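Local structure of racemase, putative (Roseobacter denitrificans, 3TCS) at residues P122-L127 with A361-A366; G128-L133 with L321-P326; S140-I145 with G338-P343; F227-E232 with D252-E257; V274-P279 with P303-C308. The protein is a putative racemase of the mandelate racemase family, possibly with hydro-lyase activity, that binds magnesium and can hold D-alanine beside it. All coordinates share one frame; numbering follows the deposited sequence.

Interaction 1 (P122-L127 with A361-A366); sequences PVAEVL and ARVTDA
Pro122 and Asp365 bring their CA atoms to 5.3 Å, the closest pair of CA atoms across the segments, and the gap then widens to 7.9 Å between the CA atoms of Ala124 and Val363. Pro122 is the N-cap of helix 123-126, and its carbonyl oxygen accepts the backbone NH groups of both Glu125 and Val126. No hydrogen bond crosses between the segments. The proline ring instead lies against the carbonyls of the turn 364-366, with Pro122 CB 3.4 Å from Thr364 O and CD 3.7 Å from Asp365 O. Beside them Pro122 CA makes a bent CA-H...O contact of 3.4 Å with Ala366 O. The turn is shaped from within as an ST turn, Thr364 OG1 accepting from Ala366 N at 3.3 Å. Strand 360-363, from which this turn departs, runs antiparallel to strand 132-139, the first strand of the (beta/alpha)7beta barrel, so the contact joins the short helix that precedes the barrel to the chain that follows it. Further along, the packing is apolar: Val363 holds CG1 anti to its own backbone N (chi1 170°), which presents that methyl to Ala124 CB at 4.1 Å. His320 of helix 314-322 touches both Ala124 and Val363.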
# COMPACT_ATOMS: atom_id res chain seq x y z
N PRO B 122 -11.21 -30.99 1.57
CA PRO B 122 -11.02 -29.83 0.69
C PRO B 122 -11.00 -28.63 1.63
O PRO B 122 -11.56 -28.70 2.73
CB PRO B 122 -12.27 -29.86 -0.19
CG PRO B 122 -13.31 -30.51 0.69
CD PRO B 122 -12.53 -31.62 1.36
N VAL B 123 -10.34 -27.55 1.23
CA VAL B 123 -10.28 -26.37 2.09
C VAL B 123 -11.67 -25.90 2.52
O VAL B 123 -11.86 -25.49 3.66
CB VAL B 123 -9.52 -25.21 1.38
CG1 VAL B 123 -9.61 -23.93 2.21
CG2 VAL B 123 -8.06 -25.61 1.20
N ALA B 124 -12.64 -25.98 1.61
CA ALA B 124 -14.01 -25.57 1.91
C ALA B 124 -14.52 -26.24 3.18
O ALA B 124 -15.23 -25.63 3.97
CB ALA B 124 -14.93 -25.90 0.74
N GLU B 125 -14.17 -27.52 3.36
CA GLU B 125 -14.59 -28.25 4.55
C GLU B 125 -13.80 -27.81 5.78
O GLU B 125 -14.35 -27.71 6.88
CB GLU B 125 -14.43 -29.76 4.34
CG GLU B 125 -15.61 -30.38 3.59
CD GLU B 125 -15.48 -31.88 3.42
OE1 GLU B 125 -14.62 -32.49 4.09
OE2 GLU B 125 -16.26 -32.45 2.62
N VAL B 126 -12.51 -27.55 5.59
CA VAL B 126 -11.68 -27.11 6.71
C VAL B 126 -12.25 -25.79 7.24
O VAL B 126 -12.20 -25.52 8.43
CB VAL B 126 -10.21 -26.89 6.26
CG1 VAL B 126 -9.37 -26.43 7.44
CG2 VAL B 126 -9.64 -28.17 5.68
N LEU B 127 -12.80 -24.99 6.33
CA LEU B 127 -13.38 -23.70 6.68
C LEU B 127 -14.79 -23.81 7.26
O LEU B 127 -15.42 -22.79 7.55
CB LEU B 127 -13.42 -22.80 5.44
CG LEU B 127 -12.08 -22.31 4.87
CD1 LEU B 127 -12.33 -21.58 3.57
CD2 LEU B 127 -11.39 -21.40 5.87
N ALA B 361 -19.83 -23.79 -11.18
CA ALA B 361 -18.46 -24.26 -11.06
C ALA B 361 -18.53 -25.28 -9.92
O ALA B 361 -19.53 -25.32 -9.20
CB ALA B 361 -17.53 -23.11 -10.68
N ARG B 362 -17.51 -26.10 -9.75
CA ARG B 362 -17.57 -27.11 -8.70
C ARG B 362 -16.35 -27.24 -7.81
O ARG B 362 -15.21 -27.26 -8.28
CB ARG B 362 -17.86 -28.49 -9.31
CG ARG B 362 -17.92 -29.63 -8.30
CD ARG B 362 -17.85 -31.00 -8.98
NE ARG B 362 -19.05 -31.33 -9.75
CZ ARG B 362 -20.20 -31.72 -9.22
NH1 ARG B 362 -20.34 -31.85 -7.91
NH2 ARG B 362 -21.23 -32.01 -10.02
N VAL B 363 -16.60 -27.33 -6.51
CA VAL B 363 -15.54 -27.55 -5.54
C VAL B 363 -15.65 -29.05 -5.27
O VAL B 363 -16.71 -29.53 -4.85
CB VAL B 363 -15.78 -26.80 -4.21
CG1 VAL B 363 -14.78 -27.28 -3.16
CG2 VAL B 363 -15.64 -25.31 -4.42
N THR B 364 -14.58 -29.78 -5.54
CA THR B 364 -14.60 -31.23 -5.33
C THR B 364 -14.15 -31.58 -3.92
O THR B 364 -13.79 -30.71 -3.13
CB THR B 364 -13.68 -31.93 -6.34
OG1 THR B 364 -12.31 -31.70 -6.00
CG2 THR B 364 -13.94 -31.40 -7.74
N ASP B 365 -14.18 -32.87 -3.59
CA ASP B 365 -13.77 -33.29 -2.26
C ASP B 365 -12.28 -33.63 -2.20
O ASP B 365 -11.82 -34.19 -1.21
CB ASP B 365 -14.62 -34.47 -1.79
CG ASP B 365 -14.79 -35.50 -2.86
OD1 ASP B 365 -13.79 -36.14 -3.24
OD2 ASP B 365 -15.94 -35.68 -3.33
N ALA B 366 -11.54 -33.30 -3.25
CA ALA B 366 -10.11 -33.56 -3.27
C ALA B 366 -9.49 -32.75 -2.13
O ALA B 366 -9.85 -31.59 -1.93
CB ALA B 366 -9.51 -33.14 -4.61

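Interaction 2 (G128-L133 with L321-P326); sequences GGTPGL and LLRAIP
Gly129 and Ala324 pass with their CA atoms only 3.7 Å apart, and next to them Thr130 N makes a weak hydrogen bond to Arg323 O. The contact joins the entry into strand 132-139, the first strand of the barrel, to the loop leaving helix 314-322; Gly128, with positive phi, ends helix 123-126 in a Schellman motif. A CB on Gly129 would collide with Arg323 O, so the close approach depends on glycine. Arg323 carries the rest. Bent at chi2 (-65°) and chi3 (-50°), its chain curls back over the loop and holds Thr130 side-on: NE donates to the backbone oxygen of Thr130 at 2.8 Å, near the guanidinium plane, while NH2 reaches Thr130 OG1 at 2.9 Å. At the far end NH1 donates to Leu133 O at 2.8 Å, in a more bent bond. A leucine in its place would probably leave the two carbonyl oxygens and the threonine hydroxyl without these donors and set the 130-133 turn freer to move. Arg323 also touches Val363 and Ala124. Over one face of its guanidinium sits Gly132 CA, 3.6 Å from CZ, where any side chain would strike the group.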
# COMPACT_ATOMS: atom_id res chain seq x y z
N GLY B 128 -15.28 -25.03 7.42
CA GLY B 128 -16.61 -25.22 7.98
C GLY B 128 -17.71 -25.40 6.95
O GLY B 128 -18.89 -25.50 7.30
N GLY B 129 -17.33 -25.46 5.68
CA GLY B 129 -18.31 -25.62 4.62
C GLY B 129 -18.34 -27.03 4.04
O GLY B 129 -17.88 -27.97 4.67
N THR B 130 -18.87 -27.16 2.83
CA THR B 130 -18.96 -28.46 2.18
C THR B 130 -18.66 -28.36 0.69
O THR B 130 -18.85 -27.30 0.08
CB THR B 130 -20.38 -29.06 2.32
OG1 THR B 130 -21.34 -28.16 1.76
CG2 THR B 130 -20.71 -29.29 3.79
N PRO B 131 -18.18 -29.45 0.07
CA PRO B 131 -17.89 -29.39 -1.36
C PRO B 131 -19.21 -29.34 -2.11
O PRO B 131 -20.25 -29.72 -1.57
CB PRO B 131 -17.13 -30.69 -1.61
CG PRO B 131 -17.76 -31.64 -0.64
CD PRO B 131 -17.88 -30.79 0.62
N GLY B 132 -19.18 -28.86 -3.35
CA GLY B 132 -20.42 -28.77 -4.11
C GLY B 132 -20.37 -27.71 -5.19
O GLY B 132 -19.30 -27.17 -5.49
N LEU B 133 -21.52 -27.40 -5.76
CA LEU B 133 -21.62 -26.42 -6.84
C LEU B 133 -21.78 -24.98 -6.36
O LEU B 133 -22.34 -24.72 -5.29
CB LEU B 133 -22.79 -26.78 -7.76
CG LEU B 133 -22.70 -28.14 -8.44
CD1 LEU B 133 -24.04 -28.48 -9.08
CD2 LEU B 133 -21.59 -28.12 -9.47
N LEU B 321 -14.19 -20.61 -0.64
CA LEU B 321 -14.69 -19.66 0.35
C LEU B 321 -16.22 -19.57 0.28
O LEU B 321 -16.90 -19.60 1.31
CB LEU B 321 -14.09 -18.28 0.12
CG LEU B 321 -14.52 -17.21 1.14
CD1 LEU B 321 -13.85 -17.49 2.48
CD2 LEU B 321 -14.14 -15.83 0.65
N LEU B 322 -16.75 -19.46 -0.93
CA LEU B 322 -18.19 -19.34 -1.12
C LEU B 322 -18.97 -20.58 -0.68
O LEU B 322 -20.17 -20.49 -0.41
CB LEU B 322 -18.51 -19.01 -2.58
CG LEU B 322 -18.15 -17.59 -3.04
CD1 LEU B 322 -18.43 -17.46 -4.52
CD2 LEU B 322 -18.96 -16.56 -2.25
N ARG B 323 -18.30 -21.72 -0.59
CA ARG B 323 -18.96 -22.95 -0.15
C ARG B 323 -18.90 -23.04 1.37
O ARG B 323 -19.41 -23.99 1.96
CB ARG B 323 -18.26 -24.19 -0.73
CG ARG B 323 -18.51 -24.48 -2.21
CD ARG B 323 -19.97 -24.83 -2.51
NE ARG B 323 -20.52 -25.87 -1.65
CZ ARG B 323 -21.77 -26.34 -1.75
NH1 ARG B 323 -22.58 -25.86 -2.69
NH2 ARG B 323 -22.21 -27.26 -0.91
N ALA B 324 -18.29 -22.04 2.01
CA ALA B 324 -18.17 -22.08 3.46
C ALA B 324 -18.75 -20.91 4.24
O ALA B 324 -19.28 -21.10 5.33
CB ALA B 324 -16.71 -22.26 3.83
N ILE B 325 -18.68 -19.69 3.71
CA ILE B 325 -19.18 -18.55 4.47
C ILE B 325 -20.70 -18.52 4.60
O ILE B 325 -21.42 -18.95 3.70
CB ILE B 325 -18.65 -17.22 3.88
CG1 ILE B 325 -19.16 -17.04 2.45
CG2 ILE B 325 -17.12 -17.22 3.90
CD1 ILE B 325 -18.85 -15.65 1.88
N PRO B 326 -21.22 -18.00 5.73
CA PRO B 326 -22.66 -17.92 5.99
C PRO B 326 -23.40 -16.79 5.28
O PRO B 326 -24.64 -16.80 5.22
CB PRO B 326 -22.72 -17.76 7.50
CG PRO B 326 -21.54 -16.88 7.76
CD PRO B 326 -20.45 -17.52 6.89

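Interaction 3 (S140-I145 with G338-P343); sequences SMKRDI and GPDYYP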
# COMPACT_ATOMS: atom_id res chain seq x y z
N SER B 140 -17.12 -10.34 -18.22
CA SER B 140 -16.36 -9.78 -19.33
C SER B 140 -15.42 -8.72 -18.76
O SER B 140 -15.84 -7.91 -17.93
CB SER B 140 -17.29 -9.11 -20.35
OG SER B 140 -16.53 -8.30 -21.23
N MET B 141 -14.17 -8.72 -19.21
CA MET B 141 -13.18 -7.77 -18.73
C MET B 141 -12.94 -6.61 -19.70
O MET B 141 -12.33 -5.60 -19.34
CB MET B 141 -11.84 -8.48 -18.51
CG MET B 141 -11.90 -9.69 -17.61
SD MET B 141 -12.35 -9.26 -15.93
CE MET B 141 -13.14 -10.78 -15.40
N LYS B 142 -13.42 -6.77 -20.93
CA LYS B 142 -13.20 -5.78 -21.97
C LYS B 142 -14.10 -4.56 -22.06
O LYS B 142 -15.28 -4.60 -21.72
CB LYS B 142 -13.22 -6.48 -23.33
CG LYS B 142 -12.11 -7.50 -23.53
CD LYS B 142 -12.25 -8.20 -24.88
CE LYS B 142 -11.06 -9.09 -25.17
NZ LYS B 142 -11.16 -9.74 -26.50
N ARG B 143 -13.51 -3.47 -22.53
CA ARG B 143 -14.19 -2.21 -22.77
C ARG B 143 -13.99 -1.90 -24.25
O ARG B 143 -14.77 -1.16 -24.86
CB ARG B 143 -13.61 -1.09 -21.92
CG ARG B 143 -14.18 -1.07 -20.52
CD ARG B 143 -13.83 0.21 -19.79
NE ARG B 143 -14.56 0.29 -18.53
CZ ARG B 143 -14.27 -0.43 -17.45
NH1 ARG B 143 -13.25 -1.28 -17.46
NH2 ARG B 143 -15.02 -0.31 -16.37
N ASP B 144 -12.94 -2.47 -24.82
CA ASP B 144 -12.64 -2.27 -26.24
C ASP B 144 -13.34 -3.36 -27.05
O ASP B 144 -12.72 -4.05 -27.86
CB ASP B 144 -11.13 -2.33 -26.49
CG ASP B 144 -10.47 -3.52 -25.83
OD1 ASP B 144 -10.91 -4.66 -26.06
OD2 ASP B 144 -9.50 -3.30 -25.07
N ILE B 145 -14.62 -3.52 -26.78
CA ILE B 145 -15.45 -4.49 -27.49
C ILE B 145 -16.79 -3.79 -27.62
O ILE B 145 -17.28 -3.21 -26.65
CB ILE B 145 -15.59 -5.82 -26.70
CG1 ILE B 145 -16.40 -6.82 -27.52
CG2 ILE B 145 -16.26 -5.57 -25.35
CD1 ILE B 145 -16.60 -8.17 -26.85
N GLY B 338 -10.55 -15.12 -23.25
CA GLY B 338 -9.71 -16.17 -23.80
C GLY B 338 -8.24 -15.82 -23.74
O GLY B 338 -7.86 -14.82 -23.12
N PRO B 339 -7.37 -16.61 -24.39
CA PRO B 339 -5.93 -16.36 -24.39
C PRO B 339 -5.48 -15.03 -25.00
O PRO B 339 -4.36 -14.60 -24.77
CB PRO B 339 -5.37 -17.57 -25.15
CG PRO B 339 -6.48 -17.91 -26.09
CD PRO B 339 -7.70 -17.79 -25.20
N ASP B 340 -6.36 -14.38 -25.76
CA ASP B 340 -5.99 -13.10 -26.34
C ASP B 340 -5.92 -12.04 -25.25
O ASP B 340 -5.24 -11.02 -25.39
CB ASP B 340 -7.01 -12.67 -27.41
CG ASP B 340 -8.37 -12.32 -26.82
OD1 ASP B 340 -9.01 -13.22 -26.23
OD2 ASP B 340 -8.80 -11.16 -26.94
N TYR B 341 -6.62 -12.29 -24.15
CA TYR B 341 -6.66 -11.36 -23.03
C TYR B 341 -5.75 -11.82 -21.89
O TYR B 341 -5.03 -11.01 -21.30
CB TYR B 341 -8.09 -11.22 -22.51
CG TYR B 341 -8.29 -10.02 -21.62
CD1 TYR B 341 -8.52 -8.76 -22.17
CD2 TYR B 341 -8.23 -10.13 -20.23
CE1 TYR B 341 -8.69 -7.64 -21.36
CE2 TYR B 341 -8.39 -9.02 -19.41
CZ TYR B 341 -8.62 -7.78 -19.98
OH TYR B 341 -8.79 -6.67 -19.17
N TYR B 342 -5.79 -13.11 -21.57
CA TYR B 342 -4.97 -13.68 -20.51
C TYR B 342 -4.12 -14.82 -21.09
O TYR B 342 -4.38 -15.99 -20.82
CB TYR B 342 -5.84 -14.25 -19.39
CG TYR B 342 -6.64 -13.25 -18.60
CD1 TYR B 342 -6.05 -12.11 -18.06
CD2 TYR B 342 -7.99 -13.49 -18.31
CE1 TYR B 342 -6.78 -11.23 -17.25
CE2 TYR B 342 -8.72 -12.62 -17.50
CZ TYR B 342 -8.11 -11.50 -16.97
OH TYR B 342 -8.81 -10.67 -16.12
N PRO B 343 -3.10 -14.49 -21.89
CA PRO B 343 -2.25 -15.54 -22.48
C PRO B 343 -1.51 -16.40 -21.45
O PRO B 343 -1.30 -17.60 -21.66
CB PRO B 343 -1.30 -14.75 -23.37
CG PRO B 343 -1.14 -13.46 -22.62
CD PRO B 343 -2.58 -13.15 -22.23
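The rings of Tyr341 and Tyr342, both touched by Met141, meet edge against face: Tyr341 CD2 stands 3.4 Å above the centre of the Tyr342 ring, while Tyr342 CD2 lies in the plane of Tyr341, at its edge. Met141 approaches both rings at a slant, its side chain crossing each at about a right angle. Its CB is 3.6 Å from Tyr341 CE2. Met141 CG is 3.6 Å from Tyr342 OH, and the bend at chi2 (-65°) beyond it leaves SD also near that hydroxyl. The extended Lys142 chain runs alongside Tyr341, the two pointing opposite ways, with Lys142 CE 3.9 Å from Tyr341 CD1. The lysine ends in a salt bridge, NZ to Asp340 OD2 at 2.8 Å, which uses the syn lone pair of that oxygen. Tyr342 OH also makes a weak hydrogen bond to Ala309 O. These loops follow the first and eighth strands of the barrel at their C-terminal ends, where Met141, touching Arg169 and Glu333, lines the D-alanine pocket.

Interaction 4 (F227-E232 with D252-E257); sequences FCHFEE and DVTGGE. With MG (magnesium ion), chain J; DAL (D-alanine), chain L.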
# COMPACT_ATOMS: atom_id res chain seq x y z
N PHE B 227 -31.10 -4.29 -14.31
CA PHE B 227 -29.80 -4.76 -13.84
C PHE B 227 -29.90 -4.86 -12.32
O PHE B 227 -30.66 -4.11 -11.70
CB PHE B 227 -28.68 -3.78 -14.21
CG PHE B 227 -28.11 -3.99 -15.59
CD1 PHE B 227 -28.92 -3.88 -16.72
CD2 PHE B 227 -26.76 -4.28 -15.76
CE1 PHE B 227 -28.39 -4.05 -18.00
CE2 PHE B 227 -26.22 -4.45 -17.03
CZ PHE B 227 -27.03 -4.33 -18.16
N CYS B 228 -29.14 -5.75 -11.70
CA CYS B 228 -29.22 -5.92 -10.26
C CYS B 228 -27.91 -5.69 -9.52
O CYS B 228 -27.85 -5.89 -8.30
CB CYS B 228 -29.71 -7.33 -9.94
SG CYS B 228 -28.55 -8.62 -10.48
N HIS B 229 -26.89 -5.24 -10.22
CA HIS B 229 -25.57 -5.08 -9.60
C HIS B 229 -24.78 -3.96 -10.30
O HIS B 229 -24.50 -4.05 -11.49
CB HIS B 229 -24.90 -6.45 -9.73
CG HIS B 229 -23.49 -6.53 -9.22
ND1 HIS B 229 -23.12 -7.41 -8.23
CD2 HIS B 229 -22.35 -5.96 -9.68
CE1 HIS B 229 -21.80 -7.39 -8.11
NE2 HIS B 229 -21.31 -6.52 -8.97
N PHE B 230 -24.46 -2.91 -9.55
CA PHE B 230 -23.71 -1.75 -10.07
C PHE B 230 -22.40 -1.68 -9.29
O PHE B 230 -22.35 -1.18 -8.16
CB PHE B 230 -24.54 -0.48 -9.87
CG PHE B 230 -23.99 0.75 -10.57
CD1 PHE B 230 -22.92 0.65 -11.46
CD2 PHE B 230 -24.56 1.99 -10.35
CE1 PHE B 230 -22.43 1.78 -12.12
CE2 PHE B 230 -24.09 3.13 -11.00
CZ PHE B 230 -23.02 3.03 -11.89
N GLU B 231 -21.33 -2.16 -9.91
CA GLU B 231 -20.03 -2.22 -9.26
C GLU B 231 -19.07 -1.04 -9.45
O GLU B 231 -18.90 -0.53 -10.56
CB GLU B 231 -19.32 -3.51 -9.68
CG GLU B 231 -18.08 -3.85 -8.88
CD GLU B 231 -17.60 -5.27 -9.16
OE1 GLU B 231 -18.45 -6.12 -9.48
OE2 GLU B 231 -16.38 -5.54 -9.03
N GLU B 232 -18.46 -0.65 -8.33
CA GLU B 232 -17.46 0.43 -8.29
C GLU B 232 -17.83 1.63 -9.16
O GLU B 232 -17.11 1.98 -10.09
CB GLU B 232 -16.10 -0.14 -8.70
CG GLU B 232 -14.91 0.65 -8.20
CD GLU B 232 -13.60 -0.05 -8.51
OE1 GLU B 232 -13.46 -1.22 -8.11
OE2 GLU B 232 -12.72 0.57 -9.14
N ASP B 252 -28.41 -2.60 -6.22
CA ASP B 252 -27.29 -2.85 -5.31
C ASP B 252 -26.00 -2.23 -5.86
O ASP B 252 -25.69 -2.37 -7.04
CB ASP B 252 -27.04 -4.36 -5.14
CG ASP B 252 -28.07 -5.04 -4.24
OD1 ASP B 252 -28.70 -4.37 -3.39
OD2 ASP B 252 -28.23 -6.27 -4.37
N VAL B 253 -25.27 -1.53 -4.99
CA VAL B 253 -24.00 -0.92 -5.36
C VAL B 253 -22.94 -1.75 -4.63
O VAL B 253 -23.06 -1.99 -3.42
CB VAL B 253 -23.91 0.55 -4.93
CG1 VAL B 253 -22.50 1.09 -5.17
CG2 VAL B 253 -24.92 1.37 -5.74
N THR B 254 -21.92 -2.18 -5.35
CA THR B 254 -20.89 -3.04 -4.78
C THR B 254 -19.47 -2.51 -4.95
O THR B 254 -19.22 -1.62 -5.75
CB THR B 254 -20.97 -4.42 -5.45
OG1 THR B 254 -20.35 -4.35 -6.74
CG2 THR B 254 -22.42 -4.84 -5.65
N GLY B 255 -18.54 -3.08 -4.19
CA GLY B 255 -17.16 -2.64 -4.30
C GLY B 255 -16.25 -3.23 -3.24
O GLY B 255 -16.71 -3.97 -2.36
N GLY B 256 -14.96 -2.92 -3.35
CA GLY B 256 -13.99 -3.39 -2.38
C GLY B 256 -12.83 -4.21 -2.92
O GLY B 256 -11.90 -4.51 -2.17
N GLU B 257 -12.85 -4.55 -4.20
CA GLU B 257 -11.78 -5.40 -4.74
C GLU B 257 -10.35 -4.90 -4.57
O GLU B 257 -9.43 -5.71 -4.43
CB GLU B 257 -12.05 -5.74 -6.21
CG GLU B 257 -11.88 -4.58 -7.17
CD GLU B 257 -12.38 -4.94 -8.55
OE1 GLU B 257 -13.57 -5.31 -8.66
OE2 GLU B 257 -11.60 -4.85 -9.52
MG MG J . -14.85 -4.96 -10.21
N DAL L . -14.74 -7.24 -10.84
CA DAL L . -14.06 -6.94 -12.12
CB DAL L . -13.36 -8.18 -12.66
C DAL L . -13.05 -5.86 -11.91
O DAL L . -13.39 -4.80 -11.51
O HOH W 1 -30.26 -4.77 -6.88
O HOH W 2 -27.42 -7.81 -6.51
O HOH W 3 -14.27 -1.20 -5.33
O HOH W 4 -14.60 -2.89 -10.02
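Thr254 lays CG2 over one face of the His229 ring, 3.7 Å from its centroid, in a CH-pi contact. Its chi1 of 78° sets OG1 between the backbone N and the carbonyl carbon and places this methyl over the histidine, while OG1 lies against the CB and CG of Glu231 and close to the side-chain amide of Gln278. The His229 ring is further fixed by a straight bond from NE2 to Glu231 OE1 (2.9 Å, 172°), which meets the carboxylate on its anti side. Lys167 forms a salt bridge with the same oxygen. The other oxygen of this carboxylate, OE2, binds the magnesium ion at 2.0 Å, brought there by an extended chain. Glu257 OE1 binds it equally closely from the other segment, the two carboxylate planes 72° apart. Asp205, a water at 2.1 Å and the N and O of D-alanine complete the six ligands; the water also lies within hydrogen-bonding distance of Glu232 OE1. Glu257 OE2 pairs with Lys94 of the second subunit. The backbones pair as parallel strands, partly through Phe230 N to Asp252 O. Carboxylates at or just beyond the C-terminal ends of the third, fourth and fifth strands gathered round one magnesium are the metal site of the enolase superfamily barrel.

Interaction 5 (V274-P279 with P303-C308); sequences VDIVQP and PVTPHC. With DAL (D-alanine), chain L.
Val277 and Val304 face each other in a single bridge: Val277 N donates to Pro303 O (3.2 Å) and Val277 O accepts from Thr305 N (3.0 Å). Further on the two chains, whose directions differ by 43°, are joined again by His307 N to Pro279 O. Methyl groups close the side of this seam, with CG2 of Val277 3.6 Å from CG2 of Val304 and the Pro279 ring against the other Val304 methyl. Ile276 spreads its branches differently, CG1 meeting the Pro303 ring and CG2 meeting Thr305 OG1. Segment 303-308 takes the place of the seventh strand of the (beta/alpha)7beta barrel, beside strand 276-277, the sixth. His307, near the C-terminal end of that strand, leads into the pocket. Its CB passes 3.8 Å from Gln278 O; CG, anti to the backbone N (chi1 163°), carries the ring onward; ND1 is hydrogen-bonded to Asp280 OD2; and the opposite edge meets D-alanine, CD2 lying 3.1 Å from the ligand N and NE2 3.7 Å from its CB. Such a His-Asp pair is also known from mandelate racemase. Gln278 CG lies 3.0 Å from Thr305 O, and its amide, whose orientation is uncertain, ends near Glu231 and Thr254. An alanine at Gln278 is likely to open a gap beside Thr305 O and deprive Glu231 and Thr254 of their amide neighbour.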
# COMPACT_ATOMS: atom_id res chain seq x y z
N VAL B 274 -21.47 0.52 0.65
CA VAL B 274 -21.94 -0.34 -0.43
C VAL B 274 -22.96 -1.33 0.13
O VAL B 274 -23.13 -1.44 1.34
CB VAL B 274 -20.78 -1.15 -1.08
CG1 VAL B 274 -19.75 -0.20 -1.68
CG2 VAL B 274 -20.14 -2.06 -0.03
N ASP B 275 -23.64 -2.05 -0.76
CA ASP B 275 -24.64 -3.03 -0.36
C ASP B 275 -24.06 -4.45 -0.34
O ASP B 275 -24.58 -5.33 0.33
CB ASP B 275 -25.82 -3.00 -1.32
CG ASP B 275 -26.45 -1.63 -1.41
OD1 ASP B 275 -27.01 -1.18 -0.39
OD2 ASP B 275 -26.37 -1.00 -2.49
N ILE B 276 -22.99 -4.64 -1.10
CA ILE B 276 -22.32 -5.94 -1.20
C ILE B 276 -20.82 -5.69 -1.17
O ILE B 276 -20.33 -4.81 -1.88
CB ILE B 276 -22.68 -6.65 -2.54
CG1 ILE B 276 -24.20 -6.81 -2.66
CG2 ILE B 276 -21.96 -8.00 -2.62
CD1 ILE B 276 -24.66 -7.44 -3.96
N VAL B 277 -20.09 -6.45 -0.35
CA VAL B 277 -18.64 -6.29 -0.27
C VAL B 277 -17.98 -7.28 -1.22
O VAL B 277 -18.46 -8.40 -1.38
CB VAL B 277 -18.14 -6.52 1.17
CG1 VAL B 277 -18.70 -5.44 2.09
CG2 VAL B 277 -18.55 -7.89 1.66
N GLN B 278 -16.88 -6.85 -1.84
CA GLN B 278 -16.19 -7.68 -2.82
C GLN B 278 -14.69 -7.80 -2.65
O GLN B 278 -13.92 -7.37 -3.51
CB GLN B 278 -16.49 -7.14 -4.22
CG GLN B 278 -17.96 -7.08 -4.54
CD GLN B 278 -18.20 -6.67 -5.97
OE1 GLN B 278 -18.03 -5.51 -6.33
NE2 GLN B 278 -18.57 -7.64 -6.80
N PRO B 279 -14.25 -8.41 -1.55
CA PRO B 279 -12.81 -8.56 -1.35
C PRO B 279 -12.21 -9.53 -2.37
O PRO B 279 -12.91 -10.41 -2.89
CB PRO B 279 -12.73 -9.13 0.07
CG PRO B 279 -13.97 -9.98 0.15
CD PRO B 279 -15.01 -9.09 -0.49
N PRO B 303 -23.91 -9.17 2.36
CA PRO B 303 -23.44 -10.39 1.70
C PRO B 303 -22.05 -10.14 1.11
O PRO B 303 -21.63 -8.99 0.95
CB PRO B 303 -24.49 -10.62 0.63
CG PRO B 303 -24.84 -9.23 0.22
CD PRO B 303 -24.94 -8.50 1.55
N VAL B 304 -21.36 -11.23 0.80
CA VAL B 304 -20.02 -11.18 0.23
C VAL B 304 -19.98 -11.83 -1.15
O VAL B 304 -20.30 -13.01 -1.30
CB VAL B 304 -19.01 -11.91 1.14
CG1 VAL B 304 -17.60 -11.81 0.56
CG2 VAL B 304 -19.06 -11.33 2.56
N THR B 305 -19.61 -11.06 -2.16
CA THR B 305 -19.50 -11.55 -3.53
C THR B 305 -18.08 -11.16 -3.94
O THR B 305 -17.84 -10.11 -4.54
CB THR B 305 -20.55 -10.88 -4.43
OG1 THR B 305 -21.86 -11.19 -3.93
CG2 THR B 305 -20.43 -11.37 -5.87
N PRO B 306 -17.11 -12.03 -3.61
CA PRO B 306 -15.70 -11.78 -3.92
C PRO B 306 -15.35 -11.51 -5.37
O PRO B 306 -16.06 -11.89 -6.30
CB PRO B 306 -15.00 -13.04 -3.40
CG PRO B 306 -15.94 -13.56 -2.34
CD PRO B 306 -17.28 -13.35 -2.98
N HIS B 307 -14.22 -10.83 -5.54
CA HIS B 307 -13.68 -10.52 -6.85
C HIS B 307 -12.62 -11.57 -7.17
O HIS B 307 -11.77 -11.87 -6.35
CB HIS B 307 -13.05 -9.12 -6.82
CG HIS B 307 -12.11 -8.85 -7.96
ND1 HIS B 307 -10.81 -9.30 -7.98
CD2 HIS B 307 -12.28 -8.15 -9.11
CE1 HIS B 307 -10.22 -8.89 -9.09
NE2 HIS B 307 -11.09 -8.19 -9.79
N CYS B 308 -12.70 -12.14 -8.37
CA CYS B 308 -11.72 -13.11 -8.88
C CYS B 308 -11.89 -12.96 -10.38
O CYS B 308 -12.90 -13.37 -10.95
CB CYS B 308 -11.99 -14.54 -8.37
SG CYS B 308 -13.68 -15.18 -8.29
N DAL L . -14.74 -7.24 -10.84
CA DAL L . -14.06 -6.94 -12.12
CB DAL L . -13.36 -8.18 -12.66
C DAL L . -13.05 -5.86 -11.91
O DAL L . -13.39 -4.80 -11.51

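In the fold
Interactions 4 and 5 are buried and adjoin along the barrel wall through the neighbouring strands 252-255 and 276-277, one in each; both pair backbones and both touch D-alanine, but the charged metal ligands belong to interaction 4, while methyls and prolines fill much of interaction 5. Interaction 3 is a surface contact on the same ligand side, its nearest atoms about 5 Å from interaction 5, and relies on tyrosines and a salt bridge. Interactions 1 and 2 touch each other away from the annotated sites, linked by Val363 N to Gly132 O. Interaction 1, partly buried, has no hydrogen bond across it, whereas interaction 2, at the surface, depends on one arginine. Leu322 and Ile325 carry interaction 2 on to Pro306 and Val304 of interaction 5.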